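Local coordinates for protein carboxyl esterase NP (Bacillus subtilis, PDB 4CCW) that hydrolyses carboxylic esters to an alcohol and a carboxylate, as a carboxylesterase of the alpha/beta hydrolase fold, at residues Ser11-Tyr17 with Ala202-Asp208; Thr20-Ser24 with Ile195-Gln199; Trp28-Ser34 with Val46-Gly50; Pro72-Trp77 with Val283-Met288; Ala85-Ile89 with Tyr107-Leu111. All coordinates share one frame; numbering follows the deposited sequence.

Contact 1 (Ser11-Tyr17 with Ala202-Asp208); sequences SDNGIRY and AGVMWQD
An N-capped helix start meets a helix C-terminal end here: Ser11 caps helix 12-24, and Trp206, just past helix 194-205, lays its indole against the first turn of helix 12-24. The cap is evidenced by Gly14 N donating to Ser11 OG at 3.2 Å. The same hydroxyl donates across the contact to Asp208 OD1, 2.7 Å away, on the syn side but tilted out of the carboxylate plane; the aspartate is poorly ordered, so this grip may be less constant than its length suggests. Gly14 CA stands over the face of the Trp206 five-membered ring, 3.4 Å from its centroid and 10° off the normal, a CH-pi contact made so close by the lack of a side chain. Trp206 reaches there with CG anti to the backbone N (chi1 -178°). The Tyr17 ring plane is near parallel to the indole plane but slid aside, so the rings barely overlap, and Tyr17 CD2 touches Trp206 CE3 at 3.7 Å. The Tyr17 hydroxyl bonds to Gln199 NE2. At the polar margin Met205 SD lies over one face of the Arg16 guanidinium, while a water accepts from Arg16 NE at 2.7 Å and donates to both Asn13 O and Ala202 O.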
# COMPACT_ATOMS: atom_id res chain seq x y z
N SER A 11 7.77 22.14 -7.47
CA SER A 11 7.14 22.82 -8.60
C SER A 11 5.72 23.28 -8.23
O SER A 11 5.20 22.89 -7.18
CB SER A 11 7.10 21.90 -9.83
OG SER A 11 6.18 20.83 -9.68
N ASP A 12 5.12 24.12 -9.07
CA ASP A 12 3.71 24.50 -8.89
C ASP A 12 2.78 23.26 -8.82
O ASP A 12 1.84 23.23 -8.02
CB ASP A 12 3.25 25.45 -10.00
CG ASP A 12 4.02 26.77 -10.01
OD1 ASP A 12 4.85 27.02 -9.11
OD2 ASP A 12 3.76 27.59 -10.91
N ASN A 13 3.06 22.25 -9.63
CA ASN A 13 2.28 21.00 -9.59
C ASN A 13 2.50 20.21 -8.31
O ASN A 13 1.59 19.53 -7.83
CB ASN A 13 2.58 20.13 -10.82
CG ASN A 13 1.96 20.68 -12.09
OD1 ASN A 13 1.28 21.71 -12.06
ND2 ASN A 13 2.20 20.01 -13.21
N GLY A 14 3.71 20.30 -7.77
CA GLY A 14 4.05 19.69 -6.49
C GLY A 14 3.31 20.35 -5.34
O GLY A 14 2.76 19.65 -4.48
N ILE A 15 3.29 21.68 -5.32
CA ILE A 15 2.55 22.44 -4.31
C ILE A 15 1.07 22.08 -4.35
O ILE A 15 0.45 21.86 -3.30
CB ILE A 15 2.73 23.97 -4.50
CG1 ILE A 15 4.16 24.38 -4.16
CG2 ILE A 15 1.71 24.78 -3.69
CD1 ILE A 15 4.53 24.26 -2.69
N ARG A 16 0.52 21.98 -5.55
CA ARG A 16 -0.88 21.62 -5.72
C ARG A 16 -1.15 20.23 -5.16
O ARG A 16 -2.15 20.02 -4.47
CB ARG A 16 -1.29 21.70 -7.18
CG ARG A 16 -2.67 21.12 -7.46
CD ARG A 16 -3.08 21.36 -8.91
NE ARG A 16 -2.20 20.64 -9.83
CZ ARG A 16 -2.09 20.92 -11.13
NH1 ARG A 16 -2.81 21.90 -11.66
NH2 ARG A 16 -1.26 20.23 -11.89
N TYR A 17 -0.25 19.29 -5.45
CA TYR A 17 -0.40 17.92 -4.93
C TYR A 17 -0.39 17.93 -3.40
O TYR A 17 -1.29 17.35 -2.78
CB TYR A 17 0.67 16.96 -5.46
CG TYR A 17 0.51 15.61 -4.81
CD1 TYR A 17 -0.58 14.78 -5.12
CD2 TYR A 17 1.40 15.18 -3.81
CE1 TYR A 17 -0.75 13.55 -4.50
CE2 TYR A 17 1.23 13.95 -3.19
CZ TYR A 17 0.16 13.15 -3.53
OH TYR A 17 0.00 11.94 -2.91
N ALA A 202 -4.21 15.07 -8.94
CA ALA A 202 -3.12 16.04 -8.79
C ALA A 202 -1.78 15.32 -8.75
O ALA A 202 -0.78 15.81 -9.28
CB ALA A 202 -3.33 16.93 -7.56
N GLY A 203 -1.78 14.12 -8.16
CA GLY A 203 -0.61 13.27 -8.17
C GLY A 203 -0.17 12.93 -9.58
O GLY A 203 1.01 13.05 -9.91
N VAL A 204 -1.13 12.52 -10.41
CA VAL A 204 -0.86 12.15 -11.80
C VAL A 204 -0.33 13.35 -12.60
O VAL A 204 0.57 13.20 -13.43
CB VAL A 204 -2.10 11.52 -12.47
CG1 VAL A 204 -1.88 11.33 -13.96
CG2 VAL A 204 -2.43 10.19 -11.80
N MET A 205 -0.87 14.53 -12.32
CA MET A 205 -0.43 15.76 -12.99
C MET A 205 0.96 16.23 -12.52
O MET A 205 1.63 16.97 -13.24
CB MET A 205 -1.48 16.87 -12.83
CG MET A 205 -2.80 16.58 -13.54
SD MET A 205 -4.15 17.70 -13.08
CE MET A 205 -5.35 17.37 -14.37
N TRP A 206 1.38 15.79 -11.34
CA TRP A 206 2.70 16.13 -10.82
C TRP A 206 3.75 15.19 -11.36
O TRP A 206 3.96 14.09 -10.83
CB TRP A 206 2.69 16.15 -9.28
CG TRP A 206 4.01 16.54 -8.64
CD1 TRP A 206 4.98 17.40 -9.15
CD2 TRP A 206 4.52 16.11 -7.34
NE1 TRP A 206 6.03 17.51 -8.27
CE2 TRP A 206 5.82 16.77 -7.17
CE3 TRP A 206 4.05 15.28 -6.32
CZ2 TRP A 206 6.59 16.59 -6.03
CZ3 TRP A 206 4.84 15.10 -5.18
CH2 TRP A 206 6.08 15.74 -5.04
N GLN A 207 4.43 15.64 -12.41
CA GLN A 207 5.33 14.78 -13.19
C GLN A 207 6.79 15.25 -13.21
O GLN A 207 7.67 14.54 -13.71
CB GLN A 207 4.81 14.62 -14.62
CG GLN A 207 3.44 13.97 -14.70
CD GLN A 207 2.87 13.96 -16.11
OE1 GLN A 207 1.85 14.61 -16.38
NE2 GLN A 207 3.52 13.24 -17.01
N ASP A 208 7.03 16.44 -12.68
CA ASP A 208 8.37 17.04 -12.71
C ASP A 208 9.12 16.94 -11.38
O ASP A 208 10.11 17.65 -11.16
CB ASP A 208 8.31 18.49 -13.22
CG ASP A 208 7.32 19.36 -12.45
OD1 ASP A 208 6.75 18.91 -11.43
OD2 ASP A 208 7.10 20.52 -12.88
O HOH W 1 8.59 19.08 -7.61
O HOH W 2 -0.41 18.60 -9.53
O HOH W 3 4.40 18.27 -13.33
O HOH W 4 4.65 22.53 -12.09

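Contact 2 (Thr20-Ser24 with Ile195-Gln199); sequences TYNES and IFVKQ
Gln199 and Tyr21 lie side by side and point the same way, the amide plane turned 57° from the phenol ring, with Gln199 NE2 3.2 Å from Tyr21 CD2. Gln199 extends fully from its helix, CG anti to the backbone N (chi1 -180°), and this carries the amide past Thr20, which it crosses at a slant. Thr20 OG1 is hydrogen-bonded to Tyr17 O in its own helix and meets Gln199 CG by packing, at 3.6 Å. At the far end of the contact Ser24 OG donates to Gln199 OE1 over 2.8 Å, tilted 23° from the carbonyl plane. Ile195 sets its CG2 branch against the backbone of the other helix, 3.6 Å from Glu23 O. These are helices 12-24 and 194-205, whose short segments run antiparallel, axes 8.5 Å apart at closest approach. Between them a water donates to Thr20 O and to Ile195 O, at 2.8 and 2.7 Å. Phe196 turns its ring to Phe65 of the ligand pocket, in an edge-to-face pair. Gln199 OE1 also bonds to Thr68, and NE2 to Ser66, so both ends of this buried amide are engaged; the bonds would probably fix its rotation and make this helix pairing depend on polar matching as well as apolar contact.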
# COMPACT_ATOMS: atom_id res chain seq x y z
N THR A 20 -3.70 19.15 -2.04
CA THR A 20 -4.75 18.12 -2.17
C THR A 20 -4.57 16.99 -1.15
O THR A 20 -5.56 16.43 -0.67
CB THR A 20 -4.86 17.53 -3.60
OG1 THR A 20 -3.64 16.86 -3.97
CG2 THR A 20 -5.21 18.61 -4.64
N TYR A 21 -3.32 16.65 -0.85
CA TYR A 21 -3.00 15.62 0.14
C TYR A 21 -3.52 16.07 1.51
O TYR A 21 -4.17 15.30 2.23
CB TYR A 21 -1.48 15.43 0.18
CG TYR A 21 -0.97 14.30 1.05
CD1 TYR A 21 -1.11 14.34 2.44
CD2 TYR A 21 -0.32 13.21 0.48
CE1 TYR A 21 -0.62 13.30 3.24
CE2 TYR A 21 0.17 12.18 1.26
CZ TYR A 21 0.01 12.23 2.63
OH TYR A 21 0.50 11.20 3.38
N ASN A 22 -3.27 17.33 1.85
CA ASN A 22 -3.72 17.91 3.11
C ASN A 22 -5.24 17.95 3.20
O ASN A 22 -5.81 17.71 4.27
CB ASN A 22 -3.11 19.30 3.32
CG ASN A 22 -1.62 19.25 3.59
OD1 ASN A 22 -1.07 18.18 3.88
ND2 ASN A 22 -0.96 20.39 3.49
N GLU A 23 -5.89 18.23 2.08
CA GLU A 23 -7.35 18.26 2.04
C GLU A 23 -7.97 16.86 2.20
O GLU A 23 -9.01 16.72 2.83
CB GLU A 23 -7.85 18.98 0.79
CG GLU A 23 -7.49 20.46 0.84
CD GLU A 23 -8.06 21.26 -0.30
OE1 GLU A 23 -8.90 20.74 -1.06
OE2 GLU A 23 -7.68 22.44 -0.44
N SER A 24 -7.31 15.84 1.64
CA SER A 24 -7.74 14.45 1.86
C SER A 24 -7.62 14.02 3.32
O SER A 24 -8.39 13.17 3.78
CB SER A 24 -6.94 13.49 0.99
OG SER A 24 -7.31 13.60 -0.38
N ILE A 195 -12.77 14.23 -2.90
CA ILE A 195 -11.56 14.92 -2.44
C ILE A 195 -10.35 14.01 -2.59
O ILE A 195 -9.27 14.46 -3.00
CB ILE A 195 -11.70 15.45 -0.99
CG1 ILE A 195 -12.69 16.62 -0.95
CG2 ILE A 195 -10.36 15.92 -0.45
CD1 ILE A 195 -12.94 17.21 0.43
N PHE A 196 -10.55 12.73 -2.31
CA PHE A 196 -9.50 11.74 -2.51
C PHE A 196 -9.13 11.64 -3.99
O PHE A 196 -7.95 11.55 -4.33
CB PHE A 196 -9.90 10.36 -1.97
CG PHE A 196 -8.84 9.32 -2.20
CD1 PHE A 196 -7.71 9.29 -1.39
CD2 PHE A 196 -8.95 8.41 -3.24
CE1 PHE A 196 -6.71 8.35 -1.61
CE2 PHE A 196 -7.96 7.48 -3.48
CZ PHE A 196 -6.84 7.44 -2.66
N VAL A 197 -10.14 11.65 -4.85
CA VAL A 197 -9.92 11.56 -6.30
C VAL A 197 -9.17 12.79 -6.80
O VAL A 197 -8.27 12.65 -7.63
CB VAL A 197 -11.24 11.37 -7.10
CG1 VAL A 197 -10.96 11.39 -8.61
CG2 VAL A 197 -11.92 10.06 -6.73
N LYS A 198 -9.55 13.97 -6.31
CA LYS A 198 -8.85 15.21 -6.64
C LYS A 198 -7.36 15.11 -6.34
O LYS A 198 -6.54 15.58 -7.13
CB LYS A 198 -9.45 16.42 -5.89
CG LYS A 198 -10.63 17.07 -6.58
CD LYS A 198 -11.04 18.34 -5.85
CE LYS A 198 -12.14 19.10 -6.59
NZ LYS A 198 -12.27 20.50 -6.12
N GLN A 199 -7.02 14.49 -5.21
CA GLN A 199 -5.62 14.25 -4.85
C GLN A 199 -4.94 13.28 -5.81
O GLN A 199 -3.79 13.48 -6.21
CB GLN A 199 -5.50 13.75 -3.40
CG GLN A 199 -4.07 13.48 -2.95
CD GLN A 199 -3.96 12.60 -1.72
OE1 GLN A 199 -4.95 12.31 -1.06
NE2 GLN A 199 -2.75 12.19 -1.40
O HOH W 5 -7.77 16.58 -2.30

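Contact 3 (Trp28-Ser34 with Val46-Gly50); sequences WPVRCKS and VIASG
Trp28 NE1 donates to Ser49 OG at 2.9 Å, with the hydroxyl oxygen only 13° out of the indole plane and the N-H...O angle 158°. Over one face of the same indole comes Ile47 CG2, 4.2 Å from the centroid of the six-membered ring and offset toward the rim, a CH-pi contact. With Ile47 CG1 anti to the carbonyl carbon (chi1 -53°), CG2 falls anti to the backbone N, where it also packs 3.7 Å from Cys32 CB. Val30 CG1 touches Ser49 CB from the loop side. Were Trp28 replaced by alanine, Ser49 OG would probably lose this donor and a gap would open beside Ile47 CG2. The surroundings are a beta hairpin, strands 32-39 and 42-49, at one margin of the mixed sheet of the alpha/beta hydrolase fold. Lys33 and Ala48 form its hydrogen-bonded antiparallel pair: Lys33 N reaches Ala48 O at 3.1 Å, and Ala48 N reaches Lys33 O at 3.0 Å. Ser34 and Ile47 make the adjoining non-hydrogen-bonded pair. A water donates to Arg31 O and accepts from Gly50 N, bridging the two segments. Farther out, strand 82-86 bonds to the other edge of strand 42-49 through Ala85 and Thr83, while Ile74 of helix 74-80 and Trp70 pack on Trp28.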
# COMPACT_ATOMS: atom_id res chain seq x y z
N TRP A 28 -10.04 11.94 7.45
CA TRP A 28 -9.59 11.10 8.55
C TRP A 28 -10.51 11.34 9.73
O TRP A 28 -10.55 12.46 10.25
CB TRP A 28 -8.17 11.49 8.92
CG TRP A 28 -7.24 10.38 9.35
CD1 TRP A 28 -6.95 9.97 10.65
CD2 TRP A 28 -6.40 9.54 8.48
NE1 TRP A 28 -6.03 8.95 10.64
CE2 TRP A 28 -5.66 8.65 9.37
CE3 TRP A 28 -6.20 9.44 7.10
CZ2 TRP A 28 -4.77 7.70 8.89
CZ3 TRP A 28 -5.30 8.48 6.63
CH2 TRP A 28 -4.60 7.63 7.50
N PRO A 29 -11.26 10.31 10.18
CA PRO A 29 -12.28 10.54 11.22
C PRO A 29 -11.78 10.37 12.65
O PRO A 29 -12.59 10.22 13.57
CB PRO A 29 -13.33 9.48 10.90
CG PRO A 29 -12.55 8.36 10.30
CD PRO A 29 -11.28 8.92 9.70
N VAL A 30 -10.46 10.38 12.83
CA VAL A 30 -9.87 10.26 14.16
C VAL A 30 -8.68 11.21 14.29
O VAL A 30 -8.15 11.68 13.29
CB VAL A 30 -9.50 8.78 14.47
CG1 VAL A 30 -8.21 8.37 13.76
CG2 VAL A 30 -9.40 8.55 15.97
N ARG A 31 -8.28 11.52 15.53
CA ARG A 31 -7.13 12.39 15.75
C ARG A 31 -5.85 11.75 15.21
O ARG A 31 -5.56 10.59 15.50
CB ARG A 31 -6.95 12.72 17.23
CG ARG A 31 -6.42 14.13 17.46
CD ARG A 31 -5.67 14.31 18.77
NE ARG A 31 -6.33 13.69 19.92
CZ ARG A 31 -5.78 12.75 20.68
NH1 ARG A 31 -4.55 12.30 20.43
NH2 ARG A 31 -6.45 12.24 21.71
N CYS A 32 -5.11 12.50 14.41
CA CYS A 32 -3.84 12.01 13.90
C CYS A 32 -2.76 13.09 13.89
O CYS A 32 -3.05 14.28 14.05
CB CYS A 32 -4.01 11.44 12.50
SG CYS A 32 -4.31 12.70 11.25
N LYS A 33 -1.51 12.66 13.74
CA LYS A 33 -0.40 13.58 13.54
C LYS A 33 0.43 13.17 12.33
O LYS A 33 0.71 11.99 12.12
CB LYS A 33 0.47 13.71 14.79
CG LYS A 33 1.16 12.44 15.27
CD LYS A 33 2.14 12.77 16.39
CE LYS A 33 2.67 11.51 17.06
NZ LYS A 33 3.57 11.82 18.20
N SER A 34 0.78 14.17 11.52
CA SER A 34 1.67 13.99 10.39
C SER A 34 3.08 14.37 10.81
O SER A 34 3.27 15.37 11.49
CB SER A 34 1.24 14.88 9.23
OG SER A 34 0.02 14.43 8.68
N VAL A 46 4.74 10.02 7.70
CA VAL A 46 3.95 9.08 8.49
C VAL A 46 2.76 9.81 9.12
O VAL A 46 2.88 10.95 9.58
CB VAL A 46 4.80 8.42 9.61
CG1 VAL A 46 3.99 7.38 10.38
CG2 VAL A 46 6.04 7.77 9.05
N ILE A 47 1.62 9.13 9.11
CA ILE A 47 0.43 9.58 9.83
C ILE A 47 0.14 8.58 10.97
O ILE A 47 -0.09 7.39 10.72
CB ILE A 47 -0.79 9.67 8.90
CG1 ILE A 47 -0.46 10.52 7.67
CG2 ILE A 47 -1.98 10.25 9.64
CD1 ILE A 47 -1.33 10.24 6.47
N ALA A 48 0.19 9.05 12.22
CA ALA A 48 -0.07 8.20 13.38
C ALA A 48 -1.44 8.47 13.98
O ALA A 48 -1.85 9.61 14.12
CB ALA A 48 1.02 8.38 14.44
N SER A 49 -2.13 7.39 14.34
CA SER A 49 -3.43 7.44 15.00
C SER A 49 -3.48 6.36 16.07
O SER A 49 -2.71 5.40 16.03
CB SER A 49 -4.54 7.18 13.99
OG SER A 49 -4.37 7.93 12.81
N GLY A 50 -4.41 6.48 17.01
CA GLY A 50 -4.63 5.42 18.00
C GLY A 50 -3.84 5.61 19.28
O GLY A 50 -2.95 6.47 19.33
O HOH W 6 -6.33 8.67 17.02

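Contact 4 (Pro72-Trp77 with Val283-Met288); sequences PNIADW and VNERVM
With CG anti to the carbonyl carbon in both residues (chi1 -65° for Trp77, -70° for Asn284), the indole of helix 74-80 and the amide of helix 280-291 are brought toward each other. This is a helix-helix contact of the alpha/beta hydrolase fold, and a knob-into-hole one: Trp77 sits among Val283, Asn284, Val287 and Met288. Its NE1 donates in the ring plane to the backbone Asn284 O at 3.2 Å, a carbonyl that also takes the helical bond from Met288 N.

The Asn284 side chain uses both ends of its amide. Its ND2 gives a nearly straight bond (175°) to Pro72 O. A second bond runs from Asn284 ND2 to Asp76 OD2, 3.0 Å long, and meets that oxygen from above the carboxylate plane. Asn284 OD1 accepts from Asn73 ND2 at 2.9 Å, the amide planes standing steeply to each other. Three partners from one short segment thus fix how this amide is turned, and the nearby carboxylate may polarise its N-H groups. Asn73 ND2 is also held by Ser276 O.

Behind Trp77 lie Leu57 and Leu59 of strand 56-60 and Ile126 of strand 123-128, so the knob is wedged between helix 280-291 and the central sheet. Val287 CG2 packs on Trp77 CZ2 at 3.9 Å, and a Met-aromatic contact sets Met288 SD obliquely to the ring, 3.6 Å from Trp77 CD1.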
# COMPACT_ATOMS: atom_id res chain seq x y z
N PRO A 72 -11.31 5.05 5.19
CA PRO A 72 -12.48 4.22 5.52
C PRO A 72 -12.20 3.15 6.57
O PRO A 72 -13.13 2.45 7.00
CB PRO A 72 -12.82 3.52 4.20
CG PRO A 72 -11.97 4.16 3.15
CD PRO A 72 -10.78 4.70 3.86
N ASN A 73 -10.95 3.01 6.96
CA ASN A 73 -10.52 1.86 7.76
C ASN A 73 -9.92 2.29 9.07
O ASN A 73 -9.89 1.53 10.03
CB ASN A 73 -9.46 1.04 7.00
CG ASN A 73 -9.77 0.91 5.53
OD1 ASN A 73 -9.17 1.61 4.70
ND2 ASN A 73 -10.72 0.03 5.18
N ILE A 74 -9.45 3.53 9.12
CA ILE A 74 -8.60 3.98 10.21
C ILE A 74 -9.34 4.13 11.55
O ILE A 74 -8.74 3.90 12.60
CB ILE A 74 -7.81 5.25 9.85
CG1 ILE A 74 -6.67 5.50 10.85
CG2 ILE A 74 -8.73 6.47 9.74
CD1 ILE A 74 -5.57 4.46 10.83
N ALA A 75 -10.63 4.48 11.53
CA ALA A 75 -11.40 4.59 12.79
C ALA A 75 -11.49 3.25 13.53
O ALA A 75 -11.30 3.20 14.75
CB ALA A 75 -12.78 5.16 12.54
N ASP A 76 -11.78 2.18 12.78
CA ASP A 76 -11.84 0.82 13.33
C ASP A 76 -10.45 0.32 13.74
O ASP A 76 -10.26 -0.11 14.88
CB ASP A 76 -12.46 -0.16 12.33
CG ASP A 76 -13.99 -0.14 12.32
OD1 ASP A 76 -14.61 0.44 13.24
OD2 ASP A 76 -14.56 -0.72 11.38
N TRP A 77 -9.48 0.36 12.83
CA TRP A 77 -8.15 -0.19 13.14
C TRP A 77 -7.45 0.57 14.22
O TRP A 77 -6.80 -0.03 15.07
CB TRP A 77 -7.27 -0.32 11.89
CG TRP A 77 -7.79 -1.31 10.88
CD1 TRP A 77 -8.69 -2.35 11.09
CD2 TRP A 77 -7.46 -1.38 9.45
NE1 TRP A 77 -8.94 -3.03 9.93
CE2 TRP A 77 -8.23 -2.51 8.91
CE3 TRP A 77 -6.65 -0.65 8.59
CZ2 TRP A 77 -8.17 -2.87 7.57
CZ3 TRP A 77 -6.58 -1.03 7.24
CH2 TRP A 77 -7.33 -2.12 6.75
N VAL A 283 -14.01 -5.64 5.34
CA VAL A 283 -12.54 -5.71 5.37
C VAL A 283 -11.98 -5.31 6.73
O VAL A 283 -11.07 -5.97 7.27
CB VAL A 283 -11.93 -4.89 4.22
CG1 VAL A 283 -10.42 -4.80 4.37
CG2 VAL A 283 -12.30 -5.53 2.89
N ASN A 284 -12.54 -4.24 7.30
CA ASN A 284 -12.15 -3.79 8.64
C ASN A 284 -12.23 -4.91 9.68
O ASN A 284 -11.25 -5.17 10.36
CB ASN A 284 -13.00 -2.61 9.11
CG ASN A 284 -12.70 -1.33 8.35
OD1 ASN A 284 -11.80 -1.29 7.52
ND2 ASN A 284 -13.47 -0.28 8.64
N GLU A 285 -13.40 -5.55 9.78
CA GLU A 285 -13.63 -6.63 10.76
C GLU A 285 -12.77 -7.86 10.47
O GLU A 285 -12.24 -8.49 11.40
CB GLU A 285 -15.11 -7.05 10.80
CG GLU A 285 -15.46 -8.11 11.85
CD GLU A 285 -15.13 -9.55 11.44
OE1 GLU A 285 -15.06 -9.85 10.23
OE2 GLU A 285 -14.95 -10.40 12.34
N ARG A 286 -12.66 -8.20 9.19
CA ARG A 286 -11.94 -9.40 8.77
C ARG A 286 -10.48 -9.32 9.18
O ARG A 286 -9.93 -10.28 9.70
CB ARG A 286 -12.06 -9.62 7.25
CG ARG A 286 -11.32 -10.84 6.72
CD ARG A 286 -11.92 -12.12 7.27
NE ARG A 286 -11.15 -13.35 7.01
CZ ARG A 286 -10.34 -13.94 7.89
NH1 ARG A 286 -10.14 -13.41 9.10
NH2 ARG A 286 -9.72 -15.07 7.57
N VAL A 287 -9.85 -8.17 8.94
CA VAL A 287 -8.46 -7.96 9.31
C VAL A 287 -8.29 -7.99 10.82
O VAL A 287 -7.37 -8.63 11.35
CB VAL A 287 -7.91 -6.64 8.72
CG1 VAL A 287 -6.58 -6.28 9.38
CG2 VAL A 287 -7.75 -6.75 7.21
N MET A 288 -9.19 -7.32 11.53
CA MET A 288 -9.15 -7.33 12.99
C MET A 288 -9.24 -8.74 13.56
O MET A 288 -8.49 -9.10 14.47
CB MET A 288 -10.24 -6.46 13.59
CG MET A 288 -9.72 -5.68 14.78
SD MET A 288 -8.90 -4.21 14.16
CE MET A 288 -10.35 -3.16 14.18

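Contact 5 (Ala85-Ile89 with Tyr107-Leu111); sequences AVDII and YANWL
Ile89 presses its CG2 methyl onto one face of the Trp110 indole, 3.5 Å from the centroid of the five-membered ring and 7° off its normal, a CH-pi contact almost squarely over the face. With CG1 anti to the backbone N (chi1 -162°), CG2 takes the place between N and the carbonyl carbon, from which it faces the ring. Ile89 N stands over the same indole, 3.5 Å from Trp110 CZ2, and Ile88 CA comes equally near Trp110 CH2. Val86 CG1 approaches from the strand end, 3.7 Å from Trp110 CZ2. This is the tight part: the loop leaving strand 82-86 bends round the indole, with no direct hydrogen bond between the segments. Trp110 NE1 is instead hydrogen-bonded to Thr44 OG1 of strand 42-49. A leucine in place of Trp110 would probably lose the flat surface under Ile89 CG2 and leave Thr44 OG1 without its indole partner.

The side at Tyr107 is looser and wetter. Ile89 O lies at the edge of the phenol ring, 3.6 Å from Tyr107 CE1, and a water completes the join, donating to Ile89 O at 2.6 Å and lying 2.9 Å from Tyr107 OH. The residues involved are nevertheless buried, so this is a water-mediated seam within the fold.

Helix 104-118 packs in this way against the C-terminal end of strand 82-86, a parallel neighbour of strand 56-60 in the hydrolase sheet. Leu60 of that strand touches Val86, Ile88 and Leu111, and helix 130-141 covers Ile88 through His134 and Leu111 through Phe138.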
# COMPACT_ATOMS: atom_id res chain seq x y z
N ALA A 85 0.48 5.01 9.32
CA ALA A 85 0.33 4.96 7.86
C ALA A 85 1.54 5.60 7.19
O ALA A 85 1.74 6.81 7.26
CB ALA A 85 -0.96 5.64 7.43
N VAL A 86 2.34 4.77 6.54
CA VAL A 86 3.65 5.17 6.01
C VAL A 86 3.59 5.42 4.50
O VAL A 86 3.15 4.53 3.74
CB VAL A 86 4.69 4.07 6.28
CG1 VAL A 86 6.03 4.43 5.66
CG2 VAL A 86 4.82 3.83 7.79
N ASP A 87 4.04 6.59 4.05
CA ASP A 87 4.11 6.88 2.61
C ASP A 87 5.32 6.18 2.02
O ASP A 87 6.45 6.44 2.44
CB ASP A 87 4.17 8.39 2.32
CG ASP A 87 2.81 9.06 2.29
OD1 ASP A 87 1.77 8.38 2.33
OD2 ASP A 87 2.77 10.31 2.24
N ILE A 88 5.08 5.28 1.06
CA ILE A 88 6.15 4.49 0.44
C ILE A 88 7.14 5.37 -0.30
O ILE A 88 6.77 6.17 -1.17
CB ILE A 88 5.58 3.38 -0.49
CG1 ILE A 88 4.73 2.39 0.31
CG2 ILE A 88 6.70 2.65 -1.21
CD1 ILE A 88 3.83 1.54 -0.56
N ILE A 89 8.41 5.21 0.06
CA ILE A 89 9.48 6.00 -0.52
C ILE A 89 9.58 5.78 -2.03
O ILE A 89 9.58 4.64 -2.50
CB ILE A 89 10.82 5.72 0.19
CG1 ILE A 89 11.84 6.82 -0.11
CG2 ILE A 89 11.36 4.33 -0.17
CD1 ILE A 89 11.76 7.98 0.86
N TYR A 107 14.53 -1.38 -0.51
CA TYR A 107 13.21 -1.15 0.05
C TYR A 107 12.99 -1.81 1.42
O TYR A 107 12.38 -1.20 2.29
CB TYR A 107 12.12 -1.56 -0.96
CG TYR A 107 11.94 -0.60 -2.13
CD1 TYR A 107 11.65 0.76 -1.92
CD2 TYR A 107 12.01 -1.05 -3.45
CE1 TYR A 107 11.45 1.63 -3.00
CE2 TYR A 107 11.82 -0.20 -4.53
CZ TYR A 107 11.54 1.14 -4.31
OH TYR A 107 11.35 1.98 -5.39
N ALA A 108 13.47 -3.03 1.61
CA ALA A 108 13.37 -3.67 2.93
C ALA A 108 14.18 -2.92 3.99
O ALA A 108 13.73 -2.76 5.13
CB ALA A 108 13.79 -5.14 2.87
N ASN A 109 15.38 -2.46 3.62
CA ASN A 109 16.22 -1.65 4.50
C ASN A 109 15.59 -0.28 4.81
O ASN A 109 15.79 0.26 5.90
CB ASN A 109 17.63 -1.45 3.92
CG ASN A 109 18.51 -2.69 4.04
OD1 ASN A 109 18.28 -3.56 4.89
ND2 ASN A 109 19.53 -2.77 3.19
N TRP A 110 14.85 0.27 3.85
CA TRP A 110 14.11 1.52 4.07
C TRP A 110 13.10 1.31 5.17
O TRP A 110 13.04 2.06 6.15
CB TRP A 110 13.45 2.01 2.77
CG TRP A 110 12.30 2.97 3.01
CD1 TRP A 110 12.38 4.29 3.43
CD2 TRP A 110 10.86 2.68 2.91
NE1 TRP A 110 11.13 4.84 3.58
CE2 TRP A 110 10.17 3.92 3.28
CE3 TRP A 110 10.11 1.57 2.55
CZ2 TRP A 110 8.79 4.02 3.30
CZ3 TRP A 110 8.71 1.68 2.57
CH2 TRP A 110 8.07 2.87 2.93
N LEU A 111 12.31 0.25 5.03
CA LEU A 111 11.27 -0.06 6.01
C LEU A 111 11.86 -0.45 7.37
O LEU A 111 11.28 -0.13 8.41
CB LEU A 111 10.34 -1.14 5.45
CG LEU A 111 8.98 -1.36 6.13
CD1 LEU A 111 8.21 -0.07 6.36
CD2 LEU A 111 8.16 -2.33 5.29
O HOH W 7 8.94 3.33 -4.64

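Overall arrangement
From the N terminus, helix 12-24 opens contacts 1 and 2, both closed on helix 194-205; contact 2 nests inside contact 1, and Tyr17 OH to Gln199 NE2 joins them. Within that long loop lie contact 3, a local hairpin closure, and contact 5, in series with it. Contact 4 opens at helix 74-80 and closes near the C terminus on helix 280-291, so it crosses contacts 1 and 2 while enclosing contact 5. Contacts 3 and 5 share the central sheet through Ile47 O and Ala85 N, contact 3 packs on contact 4 by Trp28 and Ile74, and Tyr21 OH links contact 2 to Asp87 in contact 5.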